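Side-chain contacts in nicotinamide riboside transporter PnuC (Neisseria mucosa ATCC 25996, PDB 4QTN), which mediates uptake of nicotinamide riboside, a vitamin B3 form used for making NAD, across the bacterial inner membrane as a homotrimer: residues 73-78 with 211-216; 31-36 with 206-211. All blocks are in the same frame, centred on the assembly; numbering follows the deposited sequence.

Contact 1. Residues 73-78 with 211-216; sequences SLYAYV and LLMYVM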
ATOM      1  N   SER C  73       8.935  15.384  20.323  1.00123.52           N
ATOM      2  CA  SER C  73       8.922  15.509  21.783  1.00124.26           C
ATOM      3  C   SER C  73       7.597  15.011  22.296  1.00122.42           C
ATOM      4  O   SER C  73       7.524  13.983  22.983  1.00118.73           O
ATOM      5  CB  SER C  73       9.128  16.967  22.196  1.00123.61           C
ATOM      6  OG  SER C  73      10.319  17.486  21.640  1.00120.85           O
ATOM      7  N   LEU C  74       6.541  15.723  21.922  1.00120.36           N
ATOM      8  CA  LEU C  74       5.196  15.280  22.183  1.00122.78           C
ATOM      9  C   LEU C  74       5.044  13.774  21.925  1.00119.68           C
ATOM     10  O   LEU C  74       4.735  13.007  22.849  1.00116.68           O
ATOM     11  CB  LEU C  74       4.200  16.089  21.346  1.00122.25           C
ATOM     12  CG  LEU C  74       4.185  17.605  21.615  1.00126.91           C
ATOM     13  CD1 LEU C  74       3.120  18.298  20.779  1.00125.27           C
ATOM     14  CD2 LEU C  74       3.987  17.907  23.093  1.00131.06           C
ATOM     15  N   TYR C  75       5.296  13.353  20.683  1.00116.57           N
ATOM     16  CA  TYR C  75       5.148  11.943  20.306  1.00116.92           C
ATOM     17  C   TYR C  75       5.890  11.050  21.282  1.00126.15           C
ATOM     18  O   TYR C  75       5.398   9.980  21.652  1.00127.36           O
ATOM     19  CB  TYR C  75       5.628  11.700  18.869  1.00114.69           C
ATOM     20  CG  TYR C  75       5.656  10.234  18.430  1.00116.53           C
ATOM     21  CD1 TYR C  75       4.547   9.638  17.832  1.00118.36           C
ATOM     22  CD2 TYR C  75       6.809   9.469  18.568  1.00119.71           C
ATOM     23  CE1 TYR C  75       4.581   8.307  17.418  1.00118.92           C
ATOM     24  CE2 TYR C  75       6.848   8.141  18.165  1.00120.37           C
ATOM     25  CZ  TYR C  75       5.737   7.570  17.590  1.00118.66           C
ATOM     26  OH  TYR C  75       5.784   6.263  17.197  1.00122.20           O
ATOM     27  N   ALA C  76       7.060  11.500  21.729  1.00133.28           N
ATOM     28  CA  ALA C  76       7.861  10.706  22.662  1.00144.22           C
ATOM     29  C   ALA C  76       7.080  10.447  23.944  1.00145.22           C
ATOM     30  O   ALA C  76       7.057   9.326  24.458  1.00143.83           O
ATOM     31  CB  ALA C  76       9.186  11.395  22.962  1.00153.48           C
ATOM     32  N   TYR C  77       6.418  11.487  24.438  1.00142.38           N
ATOM     33  CA  TYR C  77       5.590  11.376  25.627  1.00146.18           C
ATOM     34  C   TYR C  77       4.415  10.431  25.345  1.00140.17           C
ATOM     35  O   TYR C  77       4.262   9.397  26.004  1.00138.93           O
ATOM     36  CB  TYR C  77       5.103  12.772  26.042  1.00148.92           C
ATOM     37  CG  TYR C  77       4.148  12.804  27.207  1.00151.90           C
ATOM     38  CD1 TYR C  77       4.613  12.777  28.507  1.00161.08           C
ATOM     39  CD2 TYR C  77       2.777  12.914  26.999  1.00150.30           C
ATOM     40  CE1 TYR C  77       3.738  12.826  29.578  1.00172.84           C
ATOM     41  CE2 TYR C  77       1.893  12.964  28.056  1.00158.95           C
ATOM     42  CZ  TYR C  77       2.373  12.920  29.344  1.00171.16           C
ATOM     43  OH  TYR C  77       1.490  12.978  30.404  1.00183.19           O
ATOM     44  N   VAL C  78       3.646  10.756  24.308  1.00132.83           N
ATOM     45  CA  VAL C  78       2.448  10.005  23.949  1.00131.19           C
ATOM     46  C   VAL C  78       2.739   8.527  23.657  1.00132.65           C
ATOM     47  O   VAL C  78       1.900   7.676  23.917  1.00138.12           O
ATOM     48  CB  VAL C  78       1.711  10.649  22.743  1.00129.69           C
ATOM     49  CG1 VAL C  78       0.499   9.818  22.329  1.00129.08           C
ATOM     50  CG2 VAL C  78       1.300  12.083  23.066  1.00127.69           C
ATOM     51  N   LEU C 211      -1.561   6.681  14.895  1.00108.83           N
ATOM     52  CA  LEU C 211      -1.692   5.569  13.963  1.00105.14           C
ATOM     53  C   LEU C 211      -2.068   6.101  12.592  1.00108.68           C
ATOM     54  O   LEU C 211      -1.516   5.665  11.582  1.00113.31           O
ATOM     55  CB  LEU C 211      -2.734   4.557  14.445  1.00104.99           C
ATOM     56  CG  LEU C 211      -3.117   3.425  13.474  1.00103.84           C
ATOM     57  CD1 LEU C 211      -1.894   2.756  12.841  1.00102.44           C
ATOM     58  CD2 LEU C 211      -3.982   2.401  14.183  1.00105.32           C
ATOM     59  N   LEU C 212      -2.998   7.058  12.552  1.00112.45           N
ATOM     60  CA  LEU C 212      -3.350   7.694  11.288  1.00111.69           C
ATOM     61  C   LEU C 212      -2.184   8.480  10.733  1.00110.79           C
ATOM     62  O   LEU C 212      -1.927   8.453   9.529  1.00109.56           O
ATOM     63  CB  LEU C 212      -4.586   8.585  11.418  1.00111.17           C
ATOM     64  CG  LEU C 212      -5.842   8.079  10.694  1.00114.70           C
ATOM     65  CD1 LEU C 212      -6.819   9.216  10.507  1.00128.87           C
ATOM     66  CD2 LEU C 212      -5.526   7.449   9.347  1.00108.89           C
HETATM   67  N   MSE C 213      -1.458   9.158  11.618  1.00111.23           N
HETATM   68  CA  MSE C 213      -0.280   9.896  11.213  1.00110.04           C
HETATM   69  C   MSE C 213       0.692   9.015  10.450  1.00106.53           C
HETATM   70  O   MSE C 213       1.168   9.404   9.385  1.00108.13           O
HETATM   71  CB  MSE C 213       0.410  10.506  12.405  1.00112.06           C
HETATM   72  CG  MSE C 213       1.646  11.214  11.906  1.00115.16           C
HETATM   73 SE   MSE C 213       2.650  11.864  13.437  1.00131.38          SE
HETATM   74  CE  MSE C 213       3.339  10.128  14.045  1.00129.36           C
ATOM     75  N   TYR C 214       0.987   7.823  10.975  1.00102.36           N
ATOM     76  CA  TYR C 214       1.927   6.917  10.304  1.00 96.87           C
ATOM     77  C   TYR C 214       1.457   6.368   8.975  1.00 98.55           C
ATOM     78  O   TYR C 214       2.280   5.982   8.152  1.00104.33           O
ATOM     79  CB  TYR C 214       2.409   5.798  11.225  1.00 97.78           C
ATOM     80  CG  TYR C 214       3.598   6.217  11.989  1.00 99.97           C
ATOM     81  CD1 TYR C 214       4.865   6.087  11.450  1.00 99.69           C
ATOM     82  CD2 TYR C 214       3.462   6.869  13.204  1.00106.61           C
ATOM     83  CE1 TYR C 214       5.977   6.552  12.123  1.00104.80           C
ATOM     84  CE2 TYR C 214       4.566   7.331  13.897  1.00110.77           C
ATOM     85  CZ  TYR C 214       5.823   7.178  13.349  1.00110.27           C
ATOM     86  OH  TYR C 214       6.930   7.641  14.026  1.00116.04           O
ATOM     87  N   VAL C 215       0.145   6.347   8.741  1.00 95.92           N
ATOM     88  CA  VAL C 215      -0.345   6.031   7.404  1.00 96.27           C
ATOM     89  C   VAL C 215      -0.037   7.181   6.450  1.00100.20           C
ATOM     90  O   VAL C 215       0.460   6.957   5.355  1.00101.37           O
ATOM     91  CB  VAL C 215      -1.838   5.655   7.382  1.00102.01           C
ATOM     92  CG1 VAL C 215      -2.324   5.410   5.951  1.00 98.76           C
ATOM     93  CG2 VAL C 215      -2.059   4.418   8.217  1.00109.87           C
HETATM   94  N   MSE C 216      -0.262   8.416   6.900  1.00105.36           N
HETATM   95  CA  MSE C 216       0.035   9.594   6.070  1.00105.20           C
HETATM   96  C   MSE C 216       1.524   9.708   5.849  1.00 99.37           C
HETATM   97  O   MSE C 216       1.967  10.116   4.780  1.00 98.13           O
HETATM   98  CB  MSE C 216      -0.532  10.853   6.698  1.00108.57           C
HETATM   99  CG  MSE C 216      -1.990  10.626   7.080  1.00117.74           C
HETATM  100 SE   MSE C 216      -2.692  12.199   8.050  1.00140.59          SE
HETATM  101  CE  MSE C 216      -4.600  11.720   8.005  1.00145.62           C
TER

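Contact 2. Residues 31-36 with 206-211; sequences AVVFVF and TSLPLL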
ATOM      1  N   ALA C  31      -7.633  17.227  11.634  1.00110.23           N
ATOM      2  CA  ALA C  31      -8.579  18.148  12.287  1.00112.69           C
ATOM      3  C   ALA C  31      -9.870  17.439  12.586  1.00118.00           C
ATOM      4  O   ALA C  31     -10.398  17.534  13.695  1.00125.14           O
ATOM      5  CB  ALA C  31      -8.844  19.361  11.412  1.00107.11           C
ATOM      6  N   VAL C  32     -10.379  16.715  11.594  1.00116.98           N
ATOM      7  CA  VAL C  32     -11.642  16.009  11.734  1.00117.96           C
ATOM      8  C   VAL C  32     -11.577  14.889  12.796  1.00123.02           C
ATOM      9  O   VAL C  32     -12.528  14.709  13.549  1.00132.21           O
ATOM     10  CB  VAL C  32     -12.171  15.506  10.373  1.00112.67           C
ATOM     11  CG1 VAL C  32     -13.311  14.520  10.560  1.00115.55           C
ATOM     12  CG2 VAL C  32     -12.620  16.686   9.525  1.00108.66           C
ATOM     13  N   VAL C  33     -10.438  14.187  12.897  1.00119.43           N
ATOM     14  CA  VAL C  33     -10.261  13.174  13.976  1.00121.95           C
ATOM     15  C   VAL C  33     -10.274  13.775  15.396  1.00125.65           C
ATOM     16  O   VAL C  33     -10.747  13.140  16.343  1.00127.74           O
ATOM     17  CB  VAL C  33      -9.015  12.277  13.759  1.00118.62           C
ATOM     18  CG1 VAL C  33      -8.096  12.303  14.975  1.00119.64           C
ATOM     19  CG2 VAL C  33      -9.439  10.851  13.441  1.00120.09           C
ATOM     20  N   PHE C  34      -9.793  15.012  15.516  1.00127.92           N
ATOM     21  CA  PHE C  34      -9.727  15.716  16.802  1.00136.50           C
ATOM     22  C   PHE C  34     -11.054  16.400  17.171  1.00145.78           C
ATOM     23  O   PHE C  34     -11.423  16.459  18.346  1.00155.15           O
ATOM     24  CB  PHE C  34      -8.580  16.733  16.786  1.00133.65           C
ATOM     25  CG  PHE C  34      -8.754  17.871  17.745  1.00133.64           C
ATOM     26  CD1 PHE C  34      -9.439  19.026  17.361  1.00131.59           C
ATOM     27  CD2 PHE C  34      -8.199  17.813  19.016  1.00138.48           C
ATOM     28  CE1 PHE C  34      -9.589  20.080  18.239  1.00135.04           C
ATOM     29  CE2 PHE C  34      -8.346  18.871  19.903  1.00142.78           C
ATOM     30  CZ  PHE C  34      -9.046  20.002  19.516  1.00140.00           C
ATOM     31  N   VAL C  35     -11.771  16.923  16.173  1.00144.72           N
ATOM     32  CA  VAL C  35     -13.124  17.441  16.427  1.00148.34           C
ATOM     33  C   VAL C  35     -14.070  16.273  16.786  1.00149.51           C
ATOM     34  O   VAL C  35     -15.274  16.424  16.815  1.00156.79           O
ATOM     35  CB  VAL C  35     -13.671  18.315  15.249  1.00146.19           C
ATOM     36  CG1 VAL C  35     -14.898  19.107  15.686  1.00148.85           C
ATOM     37  CG2 VAL C  35     -12.604  19.284  14.770  1.00143.37           C
ATOM     38  N   PHE C  36     -13.483  15.123  17.094  1.00144.42           N
ATOM     39  CA  PHE C  36     -14.218  14.010  17.643  1.00148.44           C
ATOM     40  C   PHE C  36     -13.680  13.678  19.011  1.00156.42           C
ATOM     41  O   PHE C  36     -14.412  13.210  19.873  1.00168.66           O
ATOM     42  CB  PHE C  36     -14.079  12.792  16.746  1.00143.38           C
ATOM     43  CG  PHE C  36     -15.151  12.674  15.703  1.00140.59           C
ATOM     44  CD1 PHE C  36     -15.116  13.461  14.556  1.00133.52           C
ATOM     45  CD2 PHE C  36     -16.181  11.742  15.845  1.00143.18           C
ATOM     46  CE1 PHE C  36     -16.085  13.322  13.569  1.00131.63           C
ATOM     47  CE2 PHE C  36     -17.158  11.611  14.866  1.00142.57           C
ATOM     48  CZ  PHE C  36     -17.108  12.401  13.727  1.00136.73           C
ATOM     49  N   THR C 206      -4.872   2.012  21.591  1.00140.00           N
ATOM     50  CA  THR C 206      -3.951   2.828  20.776  1.00130.25           C
ATOM     51  C   THR C 206      -4.515   4.246  20.549  1.00130.28           C
ATOM     52  O   THR C 206      -5.652   4.550  20.960  1.00143.45           O
ATOM     53  CB  THR C 206      -3.631   2.172  19.416  1.00119.00           C
ATOM     54  OG1 THR C 206      -2.972   3.118  18.590  1.00115.16           O
ATOM     55  CG2 THR C 206      -4.884   1.725  18.717  1.00117.17           C
ATOM     56  N   SER C 207      -3.719   5.118  19.938  1.00123.06           N
ATOM     57  CA  SER C 207      -4.190   6.462  19.641  1.00125.85           C
ATOM     58  C   SER C 207      -4.365   6.682  18.153  1.00119.24           C
ATOM     59  O   SER C 207      -3.433   6.522  17.374  1.00111.71           O
ATOM     60  CB  SER C 207      -3.286   7.539  20.270  1.00129.78           C
ATOM     61  OG  SER C 207      -2.209   7.888  19.421  1.00128.97           O
ATOM     62  N   LEU C 208      -5.573   7.060  17.762  1.00124.35           N
ATOM     63  CA  LEU C 208      -5.888   7.231  16.354  1.00122.20           C
ATOM     64  C   LEU C 208      -5.115   8.353  15.653  1.00121.40           C
ATOM     65  O   LEU C 208      -4.686   8.169  14.524  1.00122.59           O
ATOM     66  CB  LEU C 208      -7.381   7.390  16.127  1.00124.04           C
ATOM     67  CG  LEU C 208      -7.844   6.636  14.888  1.00123.49           C
ATOM     68  CD1 LEU C 208      -8.024   5.151  15.207  1.00124.68           C
ATOM     69  CD2 LEU C 208      -9.124   7.236  14.330  1.00126.71           C
ATOM     70  N   PRO C 209      -4.912   9.513  16.329  1.00121.23           N
ATOM     71  CA  PRO C 209      -4.199  10.565  15.609  1.00118.27           C
ATOM     72  C   PRO C 209      -2.807  10.122  15.130  1.00116.99           C
ATOM     73  O   PRO C 209      -2.369  10.528  14.049  1.00120.19           O
ATOM     74  CB  PRO C 209      -4.080  11.689  16.643  1.00121.92           C
ATOM     75  CG  PRO C 209      -5.174  11.435  17.615  1.00128.68           C
ATOM     76  CD  PRO C 209      -5.316   9.947  17.682  1.00127.39           C
ATOM     77  N   LEU C 210      -2.133   9.278  15.906  1.00115.50           N
ATOM     78  CA  LEU C 210      -0.761   8.896  15.569  1.00111.99           C
ATOM     79  C   LEU C 210      -0.660   7.643  14.689  1.00110.12           C
ATOM     80  O   LEU C 210       0.219   7.562  13.826  1.00109.56           O
ATOM     81  CB  LEU C 210       0.112   8.778  16.823  1.00112.79           C
ATOM     82  CG  LEU C 210       0.291  10.063  17.645  1.00117.27           C
ATOM     83  CD1 LEU C 210       1.380   9.895  18.692  1.00118.88           C
ATOM     84  CD2 LEU C 210       0.588  11.260  16.752  1.00116.87           C
ATOM     85  N   LEU C 211      -1.561   6.681  14.895  1.00108.83           N
ATOM     86  CA  LEU C 211      -1.692   5.569  13.963  1.00105.14           C
ATOM     87  C   LEU C 211      -2.068   6.101  12.592  1.00108.68           C
ATOM     88  O   LEU C 211      -1.516   5.665  11.582  1.00113.31           O
ATOM     89  CB  LEU C 211      -2.734   4.557  14.445  1.00104.99           C
ATOM     90  CG  LEU C 211      -3.117   3.425  13.474  1.00103.84           C
ATOM     91  CD1 LEU C 211      -1.894   2.756  12.841  1.00102.44           C
ATOM     92  CD2 LEU C 211      -3.982   2.401  14.183  1.00105.32           C
TER

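Contact 1. Residues 73-78 with 211-216
Tyr75 meets Met213 and Tyr214 between two transmembrane helices, 64-80 and 208-234, inside the membrane helix bundle of PnuC. The nearest CA pair, Tyr75 and Met213, is 10.8 Å apart, so long side chains must bridge the gap. Two apolar meetings do so. The CA-CB bond of Tyr75 points toward 211-216, and the ring, leaving its helix with CG trans to the backbone N (chi1 174°), reaches both partners. The terminal methyl of Met213, modelled as selenomethionine, approaches the CD1-CE1 side: Tyr75 CD1 lies 4.0 Å from Met213 CE. A bend at chi3 (73°) turns that methyl off the otherwise extended chain.

The aromatic pair is oblique, with ring centres 5.8 Å apart and planes inclined by 50°, and Tyr75 CE1 comes in at the edge of the Tyr214 ring.

Tyr75 OH is 3.6 Å from Tyr214 OH, not a hydrogen bond; it bonds instead to Glu87 OE1 and Trp196 NE1, tying the phenol to helices 85-107 and 181-198. The side chain of Tyr214 comes within about 4 Å of the bound nicotinamide riboside (nearest atoms), beside the substrate pocket. Carbon contact between the tyrosines is closest where Tyr75 CE1 approaches Tyr214 CE2, at 3.7 Å.

Contact 2. Residues 31-36 with 206-211
Val33 faces Leu208 and Pro209 with a different methyl for each, and both pairings are purely apolar. Toward Leu208 the two side chains meet at a slant, branch end against branch end: Val33 CG2 is 3.7 Å from Leu208 CD2. Toward Pro209 the approach is close to a right angle, and Val33 CG1 comes to 4.0 Å from Pro209 CG, the outer carbon of the pyrrolidine ring. The modelled rotation of Val33 (chi1 125°) is far from a staggered value and uncertain at 2.80 Å resolution, so the assignment of one methyl to each partner is that of the model.

The CA-CB bonds of Val33 and Leu208 point toward the opposing segment, whereas that of Pro209 runs across the line between the segments, and its CG makes the touch. Val33 and Pro209 form the nearest CA pair, at 6.8 Å. In the fold, this is where the last turn of transmembrane helix 17-34 packs on the first turn of transmembrane helix 208-234, whose preceding loop is inferred to be periplasmic. Ser207 holds the N-cap position, which puts Leu208 and Pro209 in the opening turn; a proline fits there because the first turn does not need its backbone N as a donor to a preceding helical carbonyl.

The two segments bury 112 Å² between them; other elements pack around the same residues. Ser44 of helix 41-59 lies against both Phe34 and Pro209. Val33 also packs on Val162 of a neighbouring subunit, at the trimer interface.

How the contacts relate
Helix 208-234 is common to both contacts, which share Leu211 and have centres 10 Å apart. Contact 2 uses its first turn against the end of helix 17-34; contact 1 lies further along, against helix 64-80. In sequence the segments alternate, 31-36, 73-78, 206-211 and 211-216, so the late helix is packed against two much earlier ones. Leu210 joins the two places: its CD1 is 3.7 Å from Val78 CG1. Leu212 CD1 approaches Val33 CG2 at 4.3 Å. Both contacts also touch a neighbouring subunit, so helix 208-234 links the end of helix 17-34, the surroundings of the nicotinamide riboside pocket and the trimer interface.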